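Local coordinates for protein putative transcriptional regulator (Clostridium difficile, PDB 3QI7) that is of unknown function but has a periplasmic-binding-protein-like fold and may bind a small ligand such as a sugar, at residues Pro21-Lys26 with Leu64-Thr69; Ala90-Thr95 with Ile117-Gly122; Asp96-Leu101 with Met121-Asn126; Asp133-Val138 with Tyr359-Val364. All blocks are in the same frame, centred on the assembly; numbering follows the deposited sequence.

Overall arrangement
The four contacts run along the mixed sheet of the first lobe of a periplasmic-binding-protein-like fold, mostly at the ends of its parallel strands. Interactions 1, 2 and 4 come in series along the chain, and interaction 3 follows directly from interaction 2, sharing Met121 and Gly122 with it; their centres are about 9 Å apart. Interaction 1 joins the loops after strands 13-19 and 57-63 and meets interactions 2 and 3 through Phe68. Strands 115-118 and 134-137 are sheet neighbours, which carries interaction 2 into interaction 4. There strand 361-370 returns to the sheet, in a segment that begins 221 residues after 133-138 ends, so both early and late chain build this lobe.

Interaction 1: Pro21-Lys26 with Leu64-Thr69; sequences PLSENK and LPENFT
Pro21, Glu66 and Glu24 carry most of this contact between two loops, and each does so differently. The ring of Pro21 packs on the other loop: its CD lies 3.3 Å from Leu64 O, while its CG rests against the aliphatic Glu66 CG at 3.9 Å, the two side chains slanting past each other. Glu66 then runs on, extended beyond CG, to the neighbouring turn, where Ser23 OG donates to Glu66 OE2 over 3.0 Å. The hydroxyl reaches that oxygen on its anti side, somewhat out of the carboxylate plane. Glu24 works in the reverse direction. With CG beside its own backbone N (chi1 -62°) and the chain extended beyond, its carboxylate arrives at the backbone of residues 66-67, and Glu24 OE2 accepts from Asn67 N at 2.9 Å through its syn lone pair. The other oxygen, Glu24 OE1, is held by Gln20 NE2 and by a water that also donates to Pro65 O. Pro21 O, which accepts from both Glu24 N and Asn25 N, shapes the turn that presents these side chains just ahead of helix 26-42. The segments follow strands 13-19 and 57-63, parallel neighbours in the mixed sheet. Two carboxylates thus face one another's loops, with Glu24 OE2 and Glu66 OE2 5.1 Å apart; each takes a neutral donor across the contact, which probably eases the repulsion between them without a salt bridge.

Interaction 2: Ala90-Thr95 with Ile117-Gly122; sequences AIVVST and ISAPMG
Val93 and Ile117 meet through the backbone, Val93 N donating to Ile117 O at 3.0 Å in a nearly straight bond. Bonds from Ile117 N to Ile91 O and from Ala119 N to Val93 O continue the parallel ladder on each side of it. Past the strand end a cis peptide before Pro120 turns the chain, yet Pro120 O still takes Thr95 N at 2.9 Å. Beside it, Ser94 OG donates to Ala119 O over 2.8 Å from above the carbonyl plane, its OG set anti to the backbone N (chi1 -169°).

Side chains fill the two sheet faces. On one, Val92 CG2 approaches Ile117 CB and Val92 CG1 approaches Ala119 CB; helix 306-324 packs over this face through Ala314. On the other, Val93 CG1 lies 3.6 Å from Met121 CG, with the selenium of this selenomethionine lying against Val93 CB, and Leu104 of helix 101-110 covers both. Further out, Thr95 OG1 is bonded to Gln20 and Ser118 OG to Asn135, which tie the strand ends to their neighbours. Strand 88-94, helix 101-110 and strand 115-118 form a beta-alpha-beta unit, the repeating element of the Rossmann-like lobes in periplasmic-binding-protein-like folds.

Interaction 3: Asp96-Leu101 with Met121-Asn126; sequences DQAGLL and MGDDKN
Met121 reaches across to the start of helix 101-110 with its terminal methyl: CE lies 3.5 Å from Leu101 N and also touches Leu100 CB, because the chain bends at its last torsion (chi3 66°). Leu101 N, buried here, has no polar partner in the model. Gly122 follows with its backbone pressed to the other loop. Its N donates to Gln97 O at 2.9 Å, entering from well above the carbonyl plane, while Gly122 CA makes a CH···O contact with Asp96 O. The Gly122 backbone lies close against residues 96-98, and Ala98 CB packs on its carbonyl.

Both loops follow parallel strands of the Rossmann-like lobe and lead into helices, 101-110 and 125-131, so the contact joins successive strand-to-helix turns. Asp123 makes the polar centre: its OD2 accepts from Gly99 N at 2.8 Å, an almost straight bond (167°) that meets the carboxylate from above its plane. The second oxygen, Asp123 OD1, takes a water at 2.7 Å; this water also donates to Gln97 O and accepts from Leu100 N, filling in the turn. At Asp124, the N-cap of helix 125-131, OD1 accepts weakly from Asn126 N and also from Gln127 N.

Interaction 4: Asp133-Val138 with Tyr359-Val364; sequences DVNLGV and YNYQSV
Asn135 and Tyr361 form the close-packed heart of a parallel strand pair, in which strand 361-370 extends the sheet of the Rossmann-like lobe beside strand 134-137. Asn135 CB sits 3.4 Å from Tyr361 CD2, and Asn135 O lies over one face of the ring, toward its rim. That same oxygen accepts from Gln362 N at 2.8 Å. Farther along, Gly137 N donates to Gln362 O and Val364 N to Gly137 O. At Gly137, which has no side chain, the phenol OH of Tyr361 comes within 3.6 Å of Gly137 CA.

The side of the pair toward Val138 is looser. Val138 is exposed and its CG1 only brushes Val364 O at 4.1 Å, while Ser363 CB stands equally far from Val138 C. Nearby, Lys125 NZ binds Tyr361 OH and Val138 O weakly.

At the buried start of the strands, the side chains of Asn135 and Asn360 run side by side with amide planes 80° apart. Asn135 OD1 and Asn360 OD1 are bonded to Ser118 and Ser129. Asn360 CG, lodged between its backbone N and carbonyl carbon (chi1 71°), swings ND2 back to Asp133 O at 3.1 Å. Asn360 O takes two donors from one residue, Asn135 N at 2.9 Å and Asn135 ND2 at 3.3 Å.

Interaction 1: Pro21-Lys26 with Leu64-Thr69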
loop_
_atom_site.group_PDB
_atom_site.type_symbol
_atom_site.label_atom_id
_atom_site.label_comp_id
_atom_site.label_asym_id
_atom_site.label_seq_id
_atom_site.Cartn_x
_atom_site.Cartn_y
_atom_site.Cartn_z
ATOM N N PRO A 21 5.647 9.945 -11.533
ATOM C CA PRO A 21 4.718 10.949 -12.035
ATOM C C PRO A 21 3.273 10.489 -12.004
ATOM O O PRO A 21 2.985 9.277 -11.872
ATOM C CB PRO A 21 5.177 11.213 -13.485
ATOM C CG PRO A 21 6.244 10.269 -13.782
ATOM C CD PRO A 21 6.647 9.540 -12.540
ATOM N N LEU A 22 2.384 11.475 -12.103
ATOM C CA LEU A 22 0.945 11.256 -12.017
ATOM C C LEU A 22 0.520 10.155 -12.983
ATOM O O LEU A 22 -0.280 9.300 -12.634
ATOM C CB LEU A 22 0.214 12.557 -12.327
ATOM C CG LEU A 22 -1.318 12.601 -12.332
ATOM C CD1 LEU A 22 -1.902 12.278 -10.960
ATOM C CD2 LEU A 22 -1.758 13.999 -12.820
ATOM N N SER A 23 1.100 10.159 -14.181
ATOM C CA SER A 23 0.773 9.177 -15.231
ATOM C C SER A 23 1.064 7.721 -14.846
ATOM O O SER A 23 0.509 6.811 -15.456
ATOM C CB SER A 23 1.528 9.511 -16.525
ATOM O OG SER A 23 2.954 9.447 -16.344
ATOM N N GLU A 24 1.946 7.516 -13.869
ATOM C CA GLU A 24 2.408 6.190 -13.468
ATOM C C GLU A 24 1.839 5.754 -12.100
ATOM O O GLU A 24 1.350 4.633 -11.972
ATOM C CB GLU A 24 3.938 6.165 -13.436
ATOM C CG GLU A 24 4.614 6.421 -14.779
ATOM C CD GLU A 24 6.118 6.234 -14.734
ATOM O OE1 GLU A 24 6.688 6.214 -13.625
ATOM O OE2 GLU A 24 6.745 6.117 -15.826
ATOM N N ASN A 25 1.903 6.641 -11.090
ATOM C CA ASN A 25 1.439 6.355 -9.715
ATOM C C ASN A 25 0.493 7.458 -9.221
ATOM O O ASN A 25 0.888 8.334 -8.473
ATOM C CB ASN A 25 2.631 6.219 -8.749
ATOM C CG ASN A 25 3.439 4.941 -8.964
ATOM O OD1 ASN A 25 3.040 4.045 -9.727
ATOM N ND2 ASN A 25 4.603 4.867 -8.330
ATOM N N LYS A 26 -0.759 7.416 -9.666
ATOM C CA LYS A 26 -1.698 8.497 -9.413
ATOM C C LYS A 26 -1.981 8.680 -7.933
ATOM O O LYS A 26 -2.032 9.811 -7.415
ATOM C CB LYS A 26 -3.004 8.240 -10.171
ATOM C CG LYS A 26 -4.047 9.298 -9.963
ATOM C CD LYS A 26 -5.256 9.039 -10.893
ATOM C CE LYS A 26 -6.265 10.178 -10.809
ATOM N NZ LYS A 26 -7.514 9.945 -11.652
ATOM N N LEU A 64 9.963 11.914 -10.225
ATOM C CA LEU A 64 10.938 11.137 -10.979
ATOM C C LEU A 64 10.619 11.175 -12.479
ATOM O O LEU A 64 9.451 11.280 -12.867
ATOM C CB LEU A 64 10.937 9.677 -10.507
ATOM C CG LEU A 64 11.408 9.373 -9.087
ATOM C CD1 LEU A 64 10.780 8.045 -8.619
ATOM C CD2 LEU A 64 12.941 9.330 -8.964
ATOM N N PRO A 65 11.649 10.997 -13.323
ATOM C CA PRO A 65 11.400 10.843 -14.748
ATOM C C PRO A 65 10.512 9.632 -14.998
ATOM O O PRO A 65 10.521 8.702 -14.208
ATOM C CB PRO A 65 12.809 10.654 -15.358
ATOM C CG PRO A 65 13.720 10.410 -14.262
ATOM C CD PRO A 65 13.071 10.831 -12.965
ATOM N N GLU A 66 9.733 9.650 -16.070
ATOM C CA GLU A 66 8.994 8.462 -16.483
ATOM C C GLU A 66 9.972 7.312 -16.707
ATOM O O GLU A 66 11.094 7.538 -17.164
ATOM C CB GLU A 66 8.201 8.725 -17.760
ATOM C CG GLU A 66 7.017 9.656 -17.541
ATOM C CD GLU A 66 6.111 9.740 -18.751
ATOM O OE1 GLU A 66 6.579 9.504 -19.875
ATOM O OE2 GLU A 66 4.921 10.050 -18.571
ATOM N N ASN A 67 9.562 6.102 -16.337
ATOM C CA ASN A 67 10.336 4.900 -16.639
ATOM C C ASN A 67 11.722 5.052 -16.039
ATOM O O ASN A 67 12.718 4.850 -16.721
ATOM C CB ASN A 67 10.448 4.700 -18.162
ATOM C CG ASN A 67 9.101 4.565 -18.835
ATOM O OD1 ASN A 67 8.332 3.654 -18.537
ATOM N ND2 ASN A 67 8.807 5.472 -19.745
ATOM N N PHE A 68 11.763 5.450 -14.770
ATOM C CA PHE A 68 13.003 5.956 -14.153
ATOM C C PHE A 68 14.152 4.940 -14.084
ATOM O O PHE A 68 15.305 5.340 -14.117
ATOM C CB PHE A 68 12.742 6.601 -12.771
ATOM C CG PHE A 68 12.684 5.622 -11.596
ATOM C CD1 PHE A 68 13.861 5.131 -11.018
ATOM C CD2 PHE A 68 11.467 5.235 -11.055
ATOM C CE1 PHE A 68 13.815 4.254 -9.935
ATOM C CE2 PHE A 68 11.399 4.363 -9.975
ATOM C CZ PHE A 68 12.588 3.868 -9.404
ATOM N N THR A 69 13.830 3.650 -13.977
ATOM C CA THR A 69 14.860 2.585 -13.994
ATOM C C THR A 69 15.627 2.573 -15.343
ATOM O O THR A 69 16.814 2.230 -15.389
ATOM C CB THR A 69 14.269 1.191 -13.615
ATOM O OG1 THR A 69 13.326 0.748 -14.590
ATOM C CG2 THR A 69 13.539 1.253 -12.284
HETATM O O HOH W 1 9.110 6.614 -12.975
#

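Interaction 2: Ala90-Thr95 with Ile117-Gly122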
loop_
_atom_site.group_PDB
_atom_site.type_symbol
_atom_site.label_atom_id
_atom_site.label_comp_id
_atom_site.label_asym_id
_atom_site.label_seq_id
_atom_site.Cartn_x
_atom_site.Cartn_y
_atom_site.Cartn_z
ATOM N N ALA A 90 14.206 16.580 5.642
ATOM C CA ALA A 90 13.900 15.166 5.512
ATOM C C ALA A 90 13.576 14.836 4.058
ATOM O O ALA A 90 13.062 15.687 3.310
ATOM C CB ALA A 90 12.732 14.774 6.447
ATOM N N ILE A 91 13.918 13.615 3.657
ATOM C CA ILE A 91 13.542 13.099 2.337
ATOM C C ILE A 91 12.775 11.781 2.471
ATOM O O ILE A 91 13.285 10.819 3.043
ATOM C CB ILE A 91 14.771 12.886 1.411
ATOM C CG1 ILE A 91 15.571 14.184 1.256
ATOM C CG2 ILE A 91 14.314 12.396 0.037
ATOM C CD1 ILE A 91 16.916 13.998 0.551
ATOM N N VAL A 92 11.556 11.758 1.926
ATOM C CA VAL A 92 10.725 10.582 1.839
ATOM C C VAL A 92 10.690 10.140 0.371
ATOM O O VAL A 92 10.412 10.942 -0.516
ATOM C CB VAL A 92 9.262 10.894 2.337
ATOM C CG1 VAL A 92 8.332 9.690 2.147
ATOM C CG2 VAL A 92 9.271 11.366 3.811
ATOM N N VAL A 93 10.964 8.867 0.122
ATOM C CA VAL A 93 10.891 8.294 -1.217
ATOM C C VAL A 93 9.799 7.213 -1.253
ATOM O O VAL A 93 9.799 6.309 -0.428
ATOM C CB VAL A 93 12.259 7.696 -1.625
ATOM C CG1 VAL A 93 12.147 7.022 -2.991
ATOM C CG2 VAL A 93 13.342 8.759 -1.627
ATOM N N SER A 94 8.851 7.320 -2.181
ATOM C CA SER A 94 7.800 6.341 -2.326
ATOM C C SER A 94 7.735 5.739 -3.753
ATOM O O SER A 94 7.227 6.371 -4.663
ATOM C CB SER A 94 6.439 6.976 -1.953
ATOM O OG SER A 94 5.405 5.992 -1.846
ATOM N N THR A 95 8.248 4.516 -3.923
ATOM C CA THR A 95 8.130 3.750 -5.180
ATOM C C THR A 95 8.297 2.250 -4.888
ATOM O O THR A 95 9.147 1.863 -4.089
ATOM C CB THR A 95 9.213 4.180 -6.266
ATOM O OG1 THR A 95 9.118 3.346 -7.446
ATOM C CG2 THR A 95 10.646 4.061 -5.717
ATOM N N ILE A 117 13.638 8.411 4.673
ATOM C CA ILE A 117 12.564 7.478 4.934
ATOM C C ILE A 117 12.121 6.833 3.612
ATOM O O ILE A 117 11.813 7.546 2.644
ATOM C CB ILE A 117 11.341 8.189 5.571
ATOM C CG1 ILE A 117 11.759 9.056 6.760
ATOM C CG2 ILE A 117 10.234 7.171 5.952
ATOM C CD1 ILE A 117 10.623 9.685 7.488
ATOM N N SER A 118 12.156 5.509 3.558
ATOM C CA SER A 118 11.563 4.754 2.462
ATOM C C SER A 118 10.100 4.444 2.862
ATOM O O SER A 118 9.806 4.048 4.020
ATOM C CB SER A 118 12.385 3.485 2.132
ATOM O OG SER A 118 12.395 2.524 3.216
ATOM N N ALA A 119 9.189 4.624 1.916
ATOM C CA ALA A 119 7.782 4.487 2.193
ATOM C C ALA A 119 6.873 4.212 0.962
ATOM O O ALA A 119 5.944 4.949 0.679
ATOM C CB ALA A 119 7.328 5.712 2.968
ATOM N N PRO A 120 7.116 3.098 0.229
ATOM C CA PRO A 120 8.209 2.145 0.357
ATOM C C PRO A 120 9.300 2.450 -0.649
ATOM O O PRO A 120 9.179 3.405 -1.406
ATOM C CB PRO A 120 7.524 0.810 -0.023
ATOM C CG PRO A 120 6.615 1.238 -1.234
ATOM C CD PRO A 120 6.159 2.685 -0.834
HETATM N N MSE A 121 10.387 1.682 -0.630
HETATM C CA MSE A 121 11.301 1.610 -1.782
HETATM C C MSE A 121 11.428 0.126 -2.197
HETATM O O MSE A 121 11.167 -0.774 -1.394
HETATM C CB MSE A 121 12.656 2.231 -1.451
HETATM C CG MSE A 121 12.627 3.777 -1.513
HETATM SE SE MSE A 121 14.225 4.626 -0.739
HETATM C CE MSE A 121 15.602 4.032 -2.011
ATOM N N GLY A 122 11.821 -0.121 -3.443
ATOM C CA GLY A 122 11.845 -1.466 -3.981
ATOM C C GLY A 122 13.157 -2.185 -3.779
ATOM O O GLY A 122 13.287 -3.350 -4.163
#

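Interaction 3: Asp96-Leu101 with Met121-Asn126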
loop_
_atom_site.group_PDB
_atom_site.type_symbol
_atom_site.label_atom_id
_atom_site.label_comp_id
_atom_site.label_asym_id
_atom_site.label_seq_id
_atom_site.Cartn_x
_atom_site.Cartn_y
_atom_site.Cartn_z
ATOM N N ASP A 96 7.524 1.406 -5.558
ATOM C CA ASP A 96 7.702 -0.056 -5.462
ATOM C C ASP A 96 8.950 -0.553 -6.221
ATOM O O ASP A 96 9.315 -1.722 -6.111
ATOM C CB ASP A 96 6.478 -0.786 -6.055
ATOM C CG ASP A 96 5.208 -0.597 -5.246
ATOM O OD1 ASP A 96 5.257 -0.594 -3.979
ATOM O OD2 ASP A 96 4.137 -0.496 -5.906
ATOM N N GLN A 97 9.618 0.326 -6.964
ATOM C CA GLN A 97 10.748 -0.053 -7.781
ATOM C C GLN A 97 12.077 0.176 -7.034
ATOM O O GLN A 97 12.162 0.989 -6.104
ATOM C CB GLN A 97 10.718 0.721 -9.095
ATOM C CG GLN A 97 9.417 0.518 -9.889
ATOM C CD GLN A 97 9.469 1.145 -11.252
ATOM O OE1 GLN A 97 10.236 0.713 -12.129
ATOM N NE2 GLN A 97 8.664 2.190 -11.447
ATOM N N ALA A 98 13.104 -0.535 -7.480
ATOM C CA ALA A 98 14.454 -0.450 -6.922
ATOM C C ALA A 98 15.312 0.449 -7.780
ATOM O O ALA A 98 15.016 0.665 -8.949
ATOM C CB ALA A 98 15.102 -1.878 -6.851
ATOM N N GLY A 99 16.401 0.951 -7.190
ATOM C CA GLY A 99 17.392 1.700 -7.925
ATOM C C GLY A 99 17.833 2.999 -7.292
ATOM O O GLY A 99 18.898 3.518 -7.652
ATOM N N LEU A 100 17.035 3.548 -6.367
ATOM C CA LEU A 100 17.289 4.909 -5.891
ATOM C C LEU A 100 18.165 4.945 -4.634
ATOM O O LEU A 100 18.599 6.022 -4.193
ATOM C CB LEU A 100 15.966 5.654 -5.662
ATOM C CG LEU A 100 15.069 5.768 -6.906
ATOM C CD1 LEU A 100 13.661 6.271 -6.513
ATOM C CD2 LEU A 100 15.706 6.668 -8.001
ATOM N N LEU A 101 18.472 3.783 -4.078
ATOM C CA LEU A 101 19.257 3.749 -2.841
ATOM C C LEU A 101 20.579 4.534 -2.906
ATOM O O LEU A 101 20.893 5.272 -1.959
ATOM C CB LEU A 101 19.487 2.303 -2.375
ATOM C CG LEU A 101 20.127 2.093 -0.999
ATOM C CD1 LEU A 101 19.391 2.849 0.102
ATOM C CD2 LEU A 101 20.168 0.598 -0.683
HETATM N N MSE A 121 10.387 1.682 -0.630
HETATM C CA MSE A 121 11.301 1.610 -1.782
HETATM C C MSE A 121 11.428 0.126 -2.197
HETATM O O MSE A 121 11.167 -0.774 -1.394
HETATM C CB MSE A 121 12.656 2.231 -1.451
HETATM C CG MSE A 121 12.627 3.777 -1.513
HETATM SE SE MSE A 121 14.225 4.626 -0.739
HETATM C CE MSE A 121 15.602 4.032 -2.011
ATOM N N GLY A 122 11.821 -0.121 -3.443
ATOM C CA GLY A 122 11.845 -1.466 -3.981
ATOM C C GLY A 122 13.157 -2.185 -3.779
ATOM O O GLY A 122 13.287 -3.350 -4.163
ATOM N N ASP A 123 14.133 -1.505 -3.185
ATOM C CA ASP A 123 15.474 -2.087 -3.013
ATOM C C ASP A 123 15.526 -3.192 -1.960
ATOM O O ASP A 123 14.629 -3.339 -1.135
ATOM C CB ASP A 123 16.493 -0.991 -2.669
ATOM C CG ASP A 123 16.355 0.237 -3.574
ATOM O OD1 ASP A 123 15.419 1.038 -3.354
ATOM O OD2 ASP A 123 17.162 0.395 -4.512
ATOM N N ASP A 124 16.601 -3.971 -1.989
ATOM C CA ASP A 124 16.826 -5.036 -1.005
ATOM C C ASP A 124 16.600 -4.496 0.430
ATOM O O ASP A 124 17.172 -3.472 0.809
ATOM C CB ASP A 124 18.279 -5.545 -1.142
ATOM C CG ASP A 124 18.606 -6.679 -0.171
ATOM O OD1 ASP A 124 18.552 -6.464 1.055
ATOM O OD2 ASP A 124 18.946 -7.783 -0.634
ATOM N N LYS A 125 15.788 -5.193 1.208
ATOM C CA LYS A 125 15.331 -4.677 2.498
ATOM C C LYS A 125 16.458 -4.550 3.524
ATOM O O LYS A 125 16.445 -3.677 4.387
ATOM C CB LYS A 125 14.227 -5.550 3.051
ATOM C CG LYS A 125 12.891 -5.358 2.322
ATOM C CD LYS A 125 11.902 -6.462 2.666
ATOM C CE LYS A 125 10.662 -6.375 1.767
ATOM N NZ LYS A 125 9.451 -6.611 2.554
ATOM N N ASN A 126 17.418 -5.453 3.447
ATOM C CA ASN A 126 18.583 -5.377 4.320
ATOM C C ASN A 126 19.439 -4.145 3.999
ATOM O O ASN A 126 19.960 -3.467 4.891
ATOM C CB ASN A 126 19.402 -6.663 4.208
ATOM C CG ASN A 126 18.662 -7.856 4.771
ATOM O OD1 ASN A 126 18.837 -8.210 5.936
ATOM N ND2 ASN A 126 17.778 -8.437 3.975
HETATM O O HOH W 2 14.397 2.728 -5.247
#

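Interaction 4: Asp133-Val138 with Tyr359-Val364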
loop_
_atom_site.group_PDB
_atom_site.type_symbol
_atom_site.label_atom_id
_atom_site.label_comp_id
_atom_site.label_asym_id
_atom_site.label_seq_id
_atom_site.Cartn_x
_atom_site.Cartn_y
_atom_site.Cartn_z
ATOM N N ASP A 133 17.398 5.848 7.064
ATOM C CA ASP A 133 17.089 5.963 8.511
ATOM C C ASP A 133 15.822 5.188 8.977
ATOM O O ASP A 133 15.883 4.452 9.953
ATOM C CB ASP A 133 16.932 7.437 8.942
ATOM C CG ASP A 133 18.173 8.269 8.684
ATOM O OD1 ASP A 133 19.283 7.736 8.861
ATOM O OD2 ASP A 133 18.038 9.478 8.313
ATOM N N VAL A 134 14.680 5.412 8.304
ATOM C CA VAL A 134 13.382 4.781 8.635
ATOM C C VAL A 134 12.825 4.138 7.377
ATOM O O VAL A 134 12.837 4.745 6.312
ATOM C CB VAL A 134 12.361 5.796 9.194
ATOM C CG1 VAL A 134 11.036 5.099 9.567
ATOM C CG2 VAL A 134 12.945 6.521 10.408
ATOM N N ASN A 135 12.420 2.884 7.505
ATOM C CA ASN A 135 11.939 2.071 6.394
ATOM C C ASN A 135 10.591 1.446 6.718
ATOM O O ASN A 135 10.453 0.740 7.700
ATOM C CB ASN A 135 12.979 1.009 6.049
ATOM C CG ASN A 135 14.313 1.631 5.663
ATOM O OD1 ASN A 135 14.451 2.151 4.552
ATOM N ND2 ASN A 135 15.274 1.655 6.601
ATOM N N LEU A 136 9.609 1.756 5.886
ATOM C CA LEU A 136 8.245 1.327 6.046
ATOM C C LEU A 136 7.845 0.583 4.792
ATOM O O LEU A 136 8.170 1.013 3.678
ATOM C CB LEU A 136 7.341 2.536 6.182
ATOM C CG LEU A 136 7.701 3.538 7.287
ATOM C CD1 LEU A 136 6.784 4.803 7.157
ATOM C CD2 LEU A 136 7.587 2.892 8.644
ATOM N N GLY A 137 7.207 -0.568 4.964
ATOM C CA GLY A 137 6.853 -1.396 3.833
ATOM C C GLY A 137 5.828 -2.441 4.201
ATOM O O GLY A 137 5.189 -2.380 5.253
ATOM N N VAL A 138 5.669 -3.398 3.306
ATOM C CA VAL A 138 4.754 -4.502 3.512
ATOM C C VAL A 138 5.509 -5.812 3.371
ATOM O O VAL A 138 6.401 -5.932 2.537
ATOM C CB VAL A 138 3.593 -4.454 2.516
ATOM C CG1 VAL A 138 2.774 -3.172 2.719
ATOM C CG2 VAL A 138 4.093 -4.564 1.085
ATOM N N TYR A 359 15.622 -3.112 13.413
ATOM C CA TYR A 359 14.421 -2.512 13.982
ATOM C C TYR A 359 13.932 -1.339 13.135
ATOM O O TYR A 359 12.752 -0.963 13.201
ATOM C CB TYR A 359 14.709 -2.075 15.421
ATOM C CG TYR A 359 15.630 -0.908 15.466
ATOM C CD1 TYR A 359 15.132 0.386 15.343
ATOM C CD2 TYR A 359 17.000 -1.081 15.552
ATOM C CE1 TYR A 359 15.960 1.473 15.335
ATOM C CE2 TYR A 359 17.849 0.003 15.547
ATOM C CZ TYR A 359 17.328 1.270 15.456
ATOM O OH TYR A 359 18.153 2.344 15.449
ATOM N N ASN A 360 14.827 -0.750 12.336
ATOM C CA ASN A 360 14.473 0.429 11.559
ATOM C C ASN A 360 13.815 0.090 10.216
ATOM O O ASN A 360 13.653 0.974 9.356
ATOM C CB ASN A 360 15.653 1.392 11.381
ATOM C CG ASN A 360 16.693 0.868 10.457
ATOM O OD1 ASN A 360 16.975 -0.324 10.475
ATOM N ND2 ASN A 360 17.247 1.734 9.606
ATOM N N TYR A 361 13.435 -1.174 10.037
ATOM C CA TYR A 361 12.570 -1.552 8.905
ATOM C C TYR A 361 11.355 -2.143 9.535
ATOM O O TYR A 361 11.463 -3.129 10.248
ATOM C CB TYR A 361 13.269 -2.534 7.922
ATOM C CG TYR A 361 12.379 -2.804 6.718
ATOM C CD1 TYR A 361 11.189 -3.505 6.868
ATOM C CD2 TYR A 361 12.692 -2.315 5.449
ATOM C CE1 TYR A 361 10.325 -3.710 5.800
ATOM C CE2 TYR A 361 11.817 -2.510 4.379
ATOM C CZ TYR A 361 10.656 -3.230 4.561
ATOM O OH TYR A 361 9.768 -3.496 3.543
ATOM N N GLN A 362 10.181 -1.534 9.310
ATOM C CA GLN A 362 8.960 -1.973 9.971
ATOM C C GLN A 362 7.916 -2.226 8.913
ATOM O O GLN A 362 7.706 -1.365 8.064
ATOM C CB GLN A 362 8.462 -0.895 10.940
ATOM C CG GLN A 362 9.368 -0.728 12.207
ATOM C CD GLN A 362 9.139 -1.760 13.293
ATOM O OE1 GLN A 362 8.064 -2.360 13.373
ATOM N NE2 GLN A 362 10.133 -1.924 14.196
ATOM N N SER A 363 7.335 -3.428 8.897
ATOM C CA SER A 363 6.283 -3.712 7.939
ATOM C C SER A 363 4.976 -3.486 8.651
ATOM O O SER A 363 4.920 -3.598 9.875
ATOM C CB SER A 363 6.397 -5.110 7.349
ATOM O OG SER A 363 6.195 -6.092 8.323
ATOM N N VAL A 364 3.928 -3.183 7.892
ATOM C CA VAL A 364 2.647 -2.817 8.487
ATOM C C VAL A 364 1.502 -3.538 7.802
ATOM O O VAL A 364 1.557 -3.772 6.604
ATOM C CB VAL A 364 2.420 -1.253 8.459
ATOM C CG1 VAL A 364 2.657 -0.674 7.101
ATOM C CG2 VAL A 364 1.023 -0.853 8.947
#